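Local coordinates for GTPase-activating protein skywalker (Drosophila melanogaster, PDB 5HJQ), which acts as a GTPase-activating protein for Rab35, controlling endosomal recycling and turnover of synaptic vesicle proteins, and binds phosphoinositides through its TBC domain, at residues M272-W277 and V301-A306; L307-L312 and N334-F339; K151-P156 and I180-G185. All blocks are in the same frame, centred on the assembly; numbering follows the deposited sequence.

Interaction 1 of 3, residues M272-W277 and V301-A306. With I3P (D-myo-inositol-1,4,5-triphosphate), chain B.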
loop_
_atom_site.group_PDB
_atom_site.type_symbol
_atom_site.label_atom_id
_atom_site.label_comp_id
_atom_site.label_asym_id
_atom_site.label_seq_id
_atom_site.Cartn_x
_atom_site.Cartn_y
_atom_site.Cartn_z
ATOM N N MET A 272 9.518 -11.801 1.779
ATOM C CA MET A 272 9.015 -11.783 0.407
ATOM C C MET A 272 7.553 -11.353 0.363
ATOM O O MET A 272 7.073 -10.870 -0.658
ATOM C CB MET A 272 9.164 -13.158 -0.253
ATOM C CG MET A 272 10.584 -13.540 -0.633
ATOM S SD MET A 272 10.707 -15.241 -1.225
ATOM C CE MET A 272 9.294 -15.990 -0.413
ATOM N N ASP A 273 6.850 -11.543 1.476
ATOM C CA ASP A 273 5.430 -11.230 1.562
ATOM C C ASP A 273 5.153 -10.038 2.477
ATOM O O ASP A 273 4.079 -9.948 3.069
ATOM C CB ASP A 273 4.651 -12.448 2.069
ATOM C CG ASP A 273 4.657 -13.599 1.085
ATOM O OD1 ASP A 273 4.786 -13.343 -0.131
ATOM O OD2 ASP A 273 4.529 -14.761 1.528
ATOM N N TRP A 274 6.111 -9.122 2.584
ATOM C CA TRP A 274 6.005 -8.023 3.542
ATOM C C TRP A 274 4.831 -7.088 3.246
ATOM O O TRP A 274 4.157 -6.632 4.166
ATOM C CB TRP A 274 7.310 -7.219 3.587
ATOM C CG TRP A 274 7.547 -6.359 2.383
ATOM C CD1 TRP A 274 8.130 -6.736 1.209
ATOM C CD2 TRP A 274 7.207 -4.974 2.235
ATOM N NE1 TRP A 274 8.179 -5.673 0.341
ATOM C CE2 TRP A 274 7.615 -4.581 0.944
ATOM C CE3 TRP A 274 6.591 -4.033 3.065
ATOM C CZ2 TRP A 274 7.425 -3.286 0.462
ATOM C CZ3 TRP A 274 6.408 -2.744 2.585
ATOM C CH2 TRP A 274 6.824 -2.383 1.297
ATOM N N CYS A 275 4.583 -6.807 1.969
ATOM C CA CYS A 275 3.522 -5.877 1.597
ATOM C C CYS A 275 2.143 -6.451 1.890
ATOM O O CYS A 275 1.189 -5.706 2.088
ATOM C CB CYS A 275 3.625 -5.494 0.117
ATOM S SG CYS A 275 3.798 -6.877 -1.033
ATOM N N TRP A 276 2.042 -7.776 1.940
ATOM C CA TRP A 276 0.743 -8.417 2.119
ATOM C C TRP A 276 0.270 -8.384 3.565
ATOM O O TRP A 276 -0.913 -8.592 3.834
ATOM C CB TRP A 276 0.774 -9.858 1.604
ATOM C CG TRP A 276 1.131 -9.949 0.152
ATOM C CD1 TRP A 276 2.090 -10.738 -0.406
ATOM C CD2 TRP A 276 0.551 -9.200 -0.924
ATOM N NE1 TRP A 276 2.137 -10.538 -1.764
ATOM C CE2 TRP A 276 1.203 -9.596 -2.106
ATOM C CE3 TRP A 276 -0.461 -8.238 -1.004
ATOM C CZ2 TRP A 276 0.878 -9.064 -3.350
ATOM C CZ3 TRP A 276 -0.779 -7.710 -2.235
ATOM C CH2 TRP A 276 -0.112 -8.122 -3.392
ATOM N N TRP A 277 1.186 -8.129 4.494
ATOM C CA TRP A 277 0.794 -7.877 5.875
ATOM C C TRP A 277 -0.080 -6.633 5.904
ATOM O O TRP A 277 -1.101 -6.582 6.591
ATOM C CB TRP A 277 2.010 -7.676 6.777
ATOM C CG TRP A 277 3.027 -8.767 6.712
ATOM C CD1 TRP A 277 2.813 -10.078 6.402
ATOM C CD2 TRP A 277 4.429 -8.637 6.968
ATOM N NE1 TRP A 277 3.997 -10.775 6.454
ATOM C CE2 TRP A 277 5.005 -9.910 6.793
ATOM C CE3 TRP A 277 5.254 -7.564 7.322
ATOM C CZ2 TRP A 277 6.368 -10.141 6.962
ATOM C CZ3 TRP A 277 6.607 -7.795 7.489
ATOM C CH2 TRP A 277 7.150 -9.073 7.311
ATOM N N VAL A 301 6.602 5.032 3.829
ATOM C CA VAL A 301 5.508 4.907 4.780
ATOM C C VAL A 301 5.175 3.437 4.992
ATOM O O VAL A 301 4.939 2.999 6.116
ATOM C CB VAL A 301 4.243 5.671 4.298
ATOM C CG1 VAL A 301 3.021 5.274 5.118
ATOM C CG2 VAL A 301 4.470 7.174 4.365
ATOM N N LEU A 302 5.170 2.679 3.901
ATOM C CA LEU A 302 4.901 1.249 3.963
ATOM C C LEU A 302 6.024 0.510 4.687
ATOM O O LEU A 302 5.765 -0.451 5.408
ATOM C CB LEU A 302 4.711 0.677 2.558
ATOM C CG LEU A 302 3.547 1.286 1.769
ATOM C CD1 LEU A 302 3.286 0.508 0.483
ATOM C CD2 LEU A 302 2.286 1.357 2.620
ATOM N N TYR A 303 7.264 0.955 4.482
ATOM C CA TYR A 303 8.411 0.386 5.191
ATOM C C TYR A 303 8.206 0.527 6.692
ATOM O O TYR A 303 8.374 -0.432 7.443
ATOM C CB TYR A 303 9.728 1.072 4.800
ATOM C CG TYR A 303 10.215 0.845 3.382
ATOM C CD1 TYR A 303 9.514 0.042 2.495
ATOM C CD2 TYR A 303 11.394 1.436 2.939
ATOM C CE1 TYR A 303 9.969 -0.161 1.201
ATOM C CE2 TYR A 303 11.858 1.238 1.651
ATOM C CZ TYR A 303 11.144 0.439 0.787
ATOM O OH TYR A 303 11.616 0.244 -0.492
ATOM N N ARG A 304 7.836 1.735 7.110
ATOM C CA ARG A 304 7.631 2.050 8.519
ATOM C C ARG A 304 6.587 1.147 9.166
ATOM O O ARG A 304 6.818 0.589 10.235
ATOM C CB ARG A 304 7.208 3.511 8.685
ATOM C CG ARG A 304 8.212 4.540 8.200
ATOM C CD ARG A 304 7.619 5.949 8.285
ATOM N NE ARG A 304 8.625 6.987 8.086
ATOM C CZ ARG A 304 9.455 7.407 9.034
ATOM N NH1 ARG A 304 9.400 6.876 10.248
ATOM N NH2 ARG A 304 10.342 8.353 8.766
ATOM N N VAL A 305 5.438 1.014 8.511
ATOM C CA VAL A 305 4.325 0.232 9.041
ATOM C C VAL A 305 4.710 -1.242 9.163
ATOM O O VAL A 305 4.256 -1.946 10.068
ATOM C CB VAL A 305 3.070 0.387 8.150
ATOM C CG1 VAL A 305 1.916 -0.441 8.689
ATOM C CG2 VAL A 305 2.671 1.852 8.060
ATOM N N ALA A 306 5.566 -1.699 8.257
ATOM C CA ALA A 306 6.073 -3.064 8.295
ATOM C C ALA A 306 6.861 -3.310 9.579
ATOM O O ALA A 306 6.701 -4.342 10.230
ATOM C CB ALA A 306 6.933 -3.341 7.072
HETATM C C1 I3P B . 14.517 11.412 9.104
HETATM C C2 I3P B . 15.455 12.537 8.699
HETATM C C3 I3P B . 15.526 12.723 7.183
HETATM C C4 I3P B . 14.282 12.362 6.370
HETATM C C5 I3P B . 13.088 11.726 7.075
HETATM C C6 I3P B . 13.145 11.748 8.609
HETATM O O1 I3P B . 14.443 11.245 10.532
HETATM O O2 I3P B . 14.998 13.727 9.271
HETATM O O3 I3P B . 15.845 14.085 6.913
HETATM O O4 I3P B . 14.706 11.463 5.327
HETATM O O5 I3P B . 11.921 12.392 6.659
HETATM O O6 I3P B . 12.227 10.798 9.140
HETATM P P1 I3P B . 15.696 11.563 11.486
HETATM O O11 I3P B . 15.905 13.033 11.571
HETATM O O12 I3P B . 15.394 11.038 12.872
HETATM O O13 I3P B . 16.967 10.870 10.959
HETATM P P4 I3P B . 14.666 11.995 3.811
HETATM O O41 I3P B . 14.289 13.457 3.805
HETATM O O42 I3P B . 13.626 11.191 3.027
HETATM O O43 I3P B . 16.058 11.811 3.162
HETATM P P5 I3P B . 10.541 11.634 6.693
HETATM O O51 I3P B . 9.542 12.387 5.894
HETATM O O52 I3P B . 10.706 10.257 6.102
HETATM O O53 I3P B . 10.046 11.512 8.111
#
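W274 and Y303 meet as an offset edge-to-face pair: the tyrosine turns its edge toward the face of the tryptophan's six-membered ring, with centroids 5.7 Å apart and planes at 69°. W274 CH2 and Y303 CD1 come within 3.8 Å. In the plane of the W274 ring, at its edge, lies L302, whose CB is 3.8 Å from W274 CZ3, while C275 CB sits over the centre of one face. W274 starts toward 301-306, and with CG between N and C (chi1 73°) its indole lies against that segment. A306 CB approaches the indole obliquely, 4.1 Å from W274 CE3. W277 carries W274 CA over one of its own faces and touches A306 more loosely. R304 extends to the inositol trisphosphate: I3P O6 lies at the guanidinium edge, 3.1 Å from R304 NH2, and NH2 donates to I3P O52 over 3.3 Å, at 162°. K98, R102, K300 and R358 bond the ligand too. R304 NH1 donates to the carbonyls of A354 and I357, consistent with a guanidinium held in place. Around this buried contact, helix 233-250 meets W274 and Y303 through T239, helix 284-297 backs L302 through I290 and Y294, and helix 332-341 packs against W277.

Interaction 2 of 3, residues L307-L312 and N334-F339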
loop_
_atom_site.group_PDB
_atom_site.type_symbol
_atom_site.label_atom_id
_atom_site.label_comp_id
_atom_site.label_asym_id
_atom_site.label_seq_id
_atom_site.Cartn_x
_atom_site.Cartn_y
_atom_site.Cartn_z
ATOM N N LEU A 307 7.708 -2.349 9.938
ATOM C CA LEU A 307 8.482 -2.414 11.174
ATOM C C LEU A 307 7.575 -2.477 12.398
ATOM O O LEU A 307 7.781 -3.297 13.297
ATOM C CB LEU A 307 9.418 -1.209 11.286
ATOM C CG LEU A 307 10.435 -1.015 10.161
ATOM C CD1 LEU A 307 11.283 0.220 10.421
ATOM C CD2 LEU A 307 11.315 -2.259 10.012
ATOM N N VAL A 308 6.572 -1.601 12.417
ATOM C CA VAL A 308 5.628 -1.504 13.527
ATOM C C VAL A 308 4.888 -2.814 13.744
ATOM O O VAL A 308 4.778 -3.294 14.872
ATOM C CB VAL A 308 4.597 -0.375 13.292
ATOM C CG1 VAL A 308 3.539 -0.377 14.382
ATOM C CG2 VAL A 308 5.293 0.957 13.242
ATOM N N ILE A 309 4.383 -3.385 12.656
ATOM C CA ILE A 309 3.695 -4.669 12.711
ATOM C C ILE A 309 4.592 -5.743 13.326
ATOM O O ILE A 309 4.152 -6.521 14.174
ATOM C CB ILE A 309 3.239 -5.125 11.312
ATOM C CG1 ILE A 309 2.146 -4.195 10.775
ATOM C CG2 ILE A 309 2.745 -6.565 11.349
ATOM C CD1 ILE A 309 1.595 -4.621 9.432
ATOM N N LEU A 310 5.854 -5.766 12.904
ATOM C CA LEU A 310 6.820 -6.741 13.405
ATOM C C LEU A 310 7.076 -6.581 14.903
ATOM O O LEU A 310 7.171 -7.571 15.629
ATOM C CB LEU A 310 8.137 -6.632 12.634
ATOM C CG LEU A 310 8.113 -7.254 11.237
ATOM C CD1 LEU A 310 9.346 -6.859 10.449
ATOM C CD2 LEU A 310 8.009 -8.766 11.341
ATOM N N ASN A 311 7.192 -5.337 15.362
ATOM C CA ASN A 311 7.331 -5.068 16.790
ATOM C C ASN A 311 6.081 -5.465 17.562
ATOM O O ASN A 311 6.169 -6.108 18.607
ATOM C CB ASN A 311 7.643 -3.592 17.039
ATOM C CG ASN A 311 8.961 -3.168 16.437
ATOM O OD1 ASN A 311 9.776 -4.006 16.063
ATOM N ND2 ASN A 311 9.186 -1.863 16.353
ATOM N N LEU A 312 4.917 -5.076 17.045
ATOM C CA LEU A 312 3.648 -5.414 17.682
ATOM C C LEU A 312 3.428 -6.925 17.738
ATOM O O LEU A 312 2.851 -7.436 18.696
ATOM C CB LEU A 312 2.483 -4.748 16.946
ATOM C CG LEU A 312 2.324 -3.233 17.092
ATOM C CD1 LEU A 312 1.223 -2.724 16.173
ATOM C CD2 LEU A 312 2.023 -2.864 18.538
ATOM N N ASN A 334 1.814 -16.650 7.713
ATOM C CA ASN A 334 0.396 -16.290 7.736
ATOM C C ASN A 334 -0.011 -16.067 9.186
ATOM O O ASN A 334 -1.127 -15.654 9.472
ATOM C CB ASN A 334 -0.517 -17.320 7.054
ATOM C CG ASN A 334 0.087 -17.882 5.785
ATOM O OD1 ASN A 334 0.833 -17.188 5.032
ATOM N ND2 ASN A 334 -0.388 -19.085 5.428
ATOM N N ALA A 335 0.915 -16.288 10.108
ATOM C CA ALA A 335 0.642 -15.912 11.493
ATOM C C ALA A 335 0.627 -14.394 11.570
ATOM O O ALA A 335 -0.183 -13.803 12.278
ATOM C CB ALA A 335 1.665 -16.498 12.448
ATOM N N LEU A 336 1.502 -13.771 10.790
ATOM C CA LEU A 336 1.565 -12.317 10.709
ATOM C C LEU A 336 0.318 -11.749 10.036
ATOM O O LEU A 336 -0.232 -10.740 10.478
ATOM C CB LEU A 336 2.825 -11.875 9.959
ATOM C CG LEU A 336 4.120 -11.973 10.767
ATOM C CD1 LEU A 336 5.327 -12.174 9.859
ATOM C CD2 LEU A 336 4.295 -10.730 11.621
ATOM N N ILE A 337 -0.127 -12.409 8.970
ATOM C CA ILE A 337 -1.342 -12.015 8.269
ATOM C C ILE A 337 -2.556 -12.085 9.187
ATOM O O ILE A 337 -3.355 -11.148 9.248
ATOM C CB ILE A 337 -1.593 -12.903 7.032
ATOM C CG1 ILE A 337 -0.473 -12.725 6.006
ATOM C CG2 ILE A 337 -2.945 -12.588 6.409
ATOM C CD1 ILE A 337 -0.401 -11.339 5.411
ATOM N N LYS A 338 -2.689 -13.199 9.903
ATOM C CA LYS A 338 -3.804 -13.380 10.826
ATOM C C LYS A 338 -3.775 -12.337 11.942
ATOM O O LYS A 338 -4.817 -11.816 12.345
ATOM C CB LYS A 338 -3.786 -14.789 11.425
ATOM C CG LYS A 338 -4.040 -15.909 10.431
ATOM C CD LYS A 338 -4.198 -17.245 11.148
ATOM C CE LYS A 338 -3.008 -17.542 12.057
ATOM N NZ LYS A 338 -2.686 -18.998 12.096
ATOM N N PHE A 339 -2.574 -12.035 12.429
ATOM C CA PHE A 339 -2.389 -11.044 13.484
ATOM C C PHE A 339 -2.830 -9.654 13.033
ATOM O O PHE A 339 -3.409 -8.895 13.810
ATOM C CB PHE A 339 -0.924 -11.014 13.934
ATOM C CG PHE A 339 -0.607 -9.904 14.897
ATOM C CD1 PHE A 339 -1.029 -9.971 16.212
ATOM C CD2 PHE A 339 0.127 -8.800 14.491
ATOM C CE1 PHE A 339 -0.740 -8.953 17.100
ATOM C CE2 PHE A 339 0.420 -7.780 15.376
ATOM C CZ PHE A 339 -0.013 -7.858 16.683
#
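L336 and F339, one turn apart on helix 334-339, both start toward helix 307-312 and carry this buried contact of the all-helical TBC-type fold. The two helical segments cross almost at a right angle, 95° between their N-to-C directions, with axes 10.9 Å apart at closest approach. That spacing leaves the reaching to long side chains, and the nearest CA atoms, those of L310 and L336, are still 8.1 Å apart. F339 has CG anti to its own N (chi1 173°), which sends the ring outward to the L312 end of 307-312. There its far end comes up to L312, with F339 CE2 4.0 Å from L312 CB. F313 and W323 each form an edge-to-face pair with F339, so the ring is held by aromatic neighbours as well as by the leucine. L336 does its work with one methyl: its CD2 lies 4.2 Å from CD2 of L310 and 4.5 Å from CG2 of I309. L310 begins pointing away from the other helix, and only its branched end bends back to L336. W277 of helix 274-279 also touches I309, L310 and L336. The side chains meet through carbon alone, and the ring also approaches two backbone oxygens obliquely: F339 CZ sits 3.5 Å from L312 O, while F339 CE2 is 4.1 Å from I309 O.

Interaction 3 of 3, residues K151-P156 and I180-G185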
loop_
_atom_site.group_PDB
_atom_site.type_symbol
_atom_site.label_atom_id
_atom_site.label_comp_id
_atom_site.label_asym_id
_atom_site.label_seq_id
_atom_site.Cartn_x
_atom_site.Cartn_y
_atom_site.Cartn_z
ATOM N N LYS A 151 -19.029 -9.817 -18.759
ATOM C CA LYS A 151 -18.084 -10.920 -18.872
ATOM C C LYS A 151 -16.857 -10.605 -18.033
ATOM O O LYS A 151 -16.325 -9.497 -18.110
ATOM C CB LYS A 151 -17.677 -11.156 -20.331
ATOM C CG LYS A 151 -18.841 -11.232 -21.316
ATOM C CD LYS A 151 -18.759 -10.124 -22.364
ATOM C CE LYS A 151 -17.559 -10.309 -23.290
ATOM N NZ LYS A 151 -17.680 -9.474 -24.522
ATOM N N PRO A 152 -16.413 -11.570 -17.214
ATOM C CA PRO A 152 -15.210 -11.371 -16.398
ATOM C C PRO A 152 -14.007 -11.006 -17.263
ATOM O O PRO A 152 -13.693 -11.709 -18.222
ATOM C CB PRO A 152 -15.014 -12.730 -15.713
ATOM C CG PRO A 152 -15.834 -13.698 -16.515
ATOM C CD PRO A 152 -16.990 -12.911 -17.032
ATOM N N ILE A 153 -13.357 -9.898 -16.926
ATOM C CA ILE A 153 -12.278 -9.358 -17.741
ATOM C C ILE A 153 -10.953 -10.060 -17.458
ATOM O O ILE A 153 -10.652 -10.399 -16.314
ATOM C CB ILE A 153 -12.113 -7.843 -17.504
ATOM C CG1 ILE A 153 -13.486 -7.168 -17.436
ATOM C CG2 ILE A 153 -11.247 -7.217 -18.588
ATOM C CD1 ILE A 153 -13.426 -5.670 -17.248
ATOM N N MET A 154 -10.170 -10.279 -18.510
ATOM C CA MET A 154 -8.857 -10.897 -18.380
ATOM C C MET A 154 -7.803 -9.870 -17.985
ATOM O O MET A 154 -7.655 -8.829 -18.631
ATOM C CB MET A 154 -8.458 -11.589 -19.682
ATOM C CG MET A 154 -6.976 -11.896 -19.797
ATOM S SD MET A 154 -6.614 -13.024 -21.155
ATOM C CE MET A 154 -7.629 -12.323 -22.453
ATOM N N LEU A 155 -7.069 -10.177 -16.921
ATOM C CA LEU A 155 -6.066 -9.268 -16.380
ATOM C C LEU A 155 -4.695 -9.498 -17.008
ATOM O O LEU A 155 -4.363 -10.621 -17.383
ATOM C CB LEU A 155 -5.981 -9.428 -14.861
ATOM C CG LEU A 155 -7.324 -9.286 -14.148
ATOM C CD1 LEU A 155 -7.161 -9.513 -12.659
ATOM C CD2 LEU A 155 -7.931 -7.919 -14.422
ATOM N N PRO A 156 -3.904 -8.424 -17.145
ATOM C CA PRO A 156 -2.532 -8.528 -17.650
ATOM C C PRO A 156 -1.655 -9.322 -16.693
ATOM O O PRO A 156 -1.918 -9.330 -15.492
ATOM C CB PRO A 156 -2.071 -7.071 -17.743
ATOM C CG PRO A 156 -3.005 -6.310 -16.861
ATOM C CD PRO A 156 -4.307 -7.025 -16.921
ATOM N N ILE A 180 -9.238 -0.814 -15.511
ATOM C CA ILE A 180 -8.146 0.126 -15.282
ATOM C C ILE A 180 -6.778 -0.536 -15.450
ATOM O O ILE A 180 -5.903 0.001 -16.131
ATOM C CB ILE A 180 -8.225 0.760 -13.881
ATOM C CG1 ILE A 180 -9.486 1.612 -13.744
ATOM C CG2 ILE A 180 -6.997 1.618 -13.619
ATOM C CD1 ILE A 180 -9.534 2.415 -12.459
ATOM N N VAL A 181 -6.594 -1.701 -14.834
ATOM C CA VAL A 181 -5.308 -2.391 -14.900
ATOM C C VAL A 181 -5.025 -2.886 -16.319
ATOM O O VAL A 181 -3.868 -2.980 -16.730
ATOM C CB VAL A 181 -5.234 -3.577 -13.907
ATOM C CG1 VAL A 181 -5.382 -3.081 -12.479
ATOM C CG2 VAL A 181 -6.295 -4.620 -14.221
ATOM N N ASN A 182 -6.082 -3.186 -17.069
ATOM C CA ASN A 182 -5.937 -3.553 -18.472
ATOM C C ASN A 182 -5.415 -2.378 -19.279
ATOM O O ASN A 182 -4.513 -2.529 -20.104
ATOM C CB ASN A 182 -7.268 -4.034 -19.052
ATOM C CG ASN A 182 -7.432 -5.541 -18.962
ATOM O OD1 ASN A 182 -7.231 -6.258 -19.943
ATOM N ND2 ASN A 182 -7.798 -6.028 -17.784
ATOM N N VAL A 183 -5.991 -1.205 -19.029
ATOM C CA VAL A 183 -5.566 0.024 -19.684
ATOM C C VAL A 183 -4.122 0.360 -19.326
ATOM O O VAL A 183 -3.319 0.693 -20.200
ATOM C CB VAL A 183 -6.479 1.208 -19.303
ATOM C CG1 VAL A 183 -5.874 2.520 -19.771
ATOM C CG2 VAL A 183 -7.877 1.017 -19.886
ATOM N N LEU A 184 -3.798 0.268 -18.039
ATOM C CA LEU A 184 -2.444 0.532 -17.566
ATOM C C LEU A 184 -1.441 -0.398 -18.235
ATOM O O LEU A 184 -0.412 0.055 -18.736
ATOM C CB LEU A 184 -2.368 0.393 -16.047
ATOM C CG LEU A 184 -2.880 1.629 -15.304
ATOM C CD1 LEU A 184 -2.887 1.416 -13.803
ATOM C CD2 LEU A 184 -2.040 2.845 -15.669
ATOM N N GLY A 185 -1.759 -1.689 -18.262
ATOM C CA GLY A 185 -0.920 -2.672 -18.927
ATOM C C GLY A 185 -0.745 -2.368 -20.403
ATOM O O GLY A 185 0.295 -2.664 -20.992
#
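The chain at 151-156 runs extended, without regular secondary structure, beside the helical turns of 180-185, and comes closest where the CA atoms of P156 and N182 lie 6.1 Å apart. N182 is the polar residue here: its ND2 bonds to D178 O, one helical turn back, and also donates across the contact to M154 O over 2.9 Å, with an N-H...O angle of 142°. M154 O lies almost in the amide plane of N182, but the donor stands about 40° out of the carbonyl plane, so the bond is bent at the hydrogen and reaches the oxygen from above that plane. The same M154 O is also only 2.9 Å from N182 OD1, which leaves the exact turn of this amide doubtful. I153 CG2 and P156 CD lie beside N182 ND2, each 3.7 Å from it. L155 reaches V181 CG2 with its CD2, at 3.7 Å, the two side chains crossing at a slant. The proline ring rests on the helix backbone, with P156 CG 3.4 Å from V181 O. V181 also packs against L197 and Y198 of helix 197-204, while F143 of helix 134-143 touches both I153 and N182. A single side-chain amide thus appears to tie a loop carbonyl to helix 171-187, a link flanked by carbon atoms on its nitrogen side at a partly exposed site.

How the interactions relate
Interactions 1 and 2 are buried and share helix 300-317, using successive parts of it; they also touch, because W277 lies against L336, I337 and I309, and W276 O comes close to I337 CD1. Their centres are 10 Å apart. Both rely on aromatic and aliphatic packing, but 301-306 also carries R304, which bonds the inositol trisphosphate, whereas the second is helix-to-helix packing away from the ligand. Interaction 3 stands alone at the surface, its centre about 26 Å from that of interaction 1 and 32 Å from that of interaction 2, across the chain's centre from the latter. It pins a loop to a helix, and there a side-chain-to-backbone hydrogen bond joins the apolar packing.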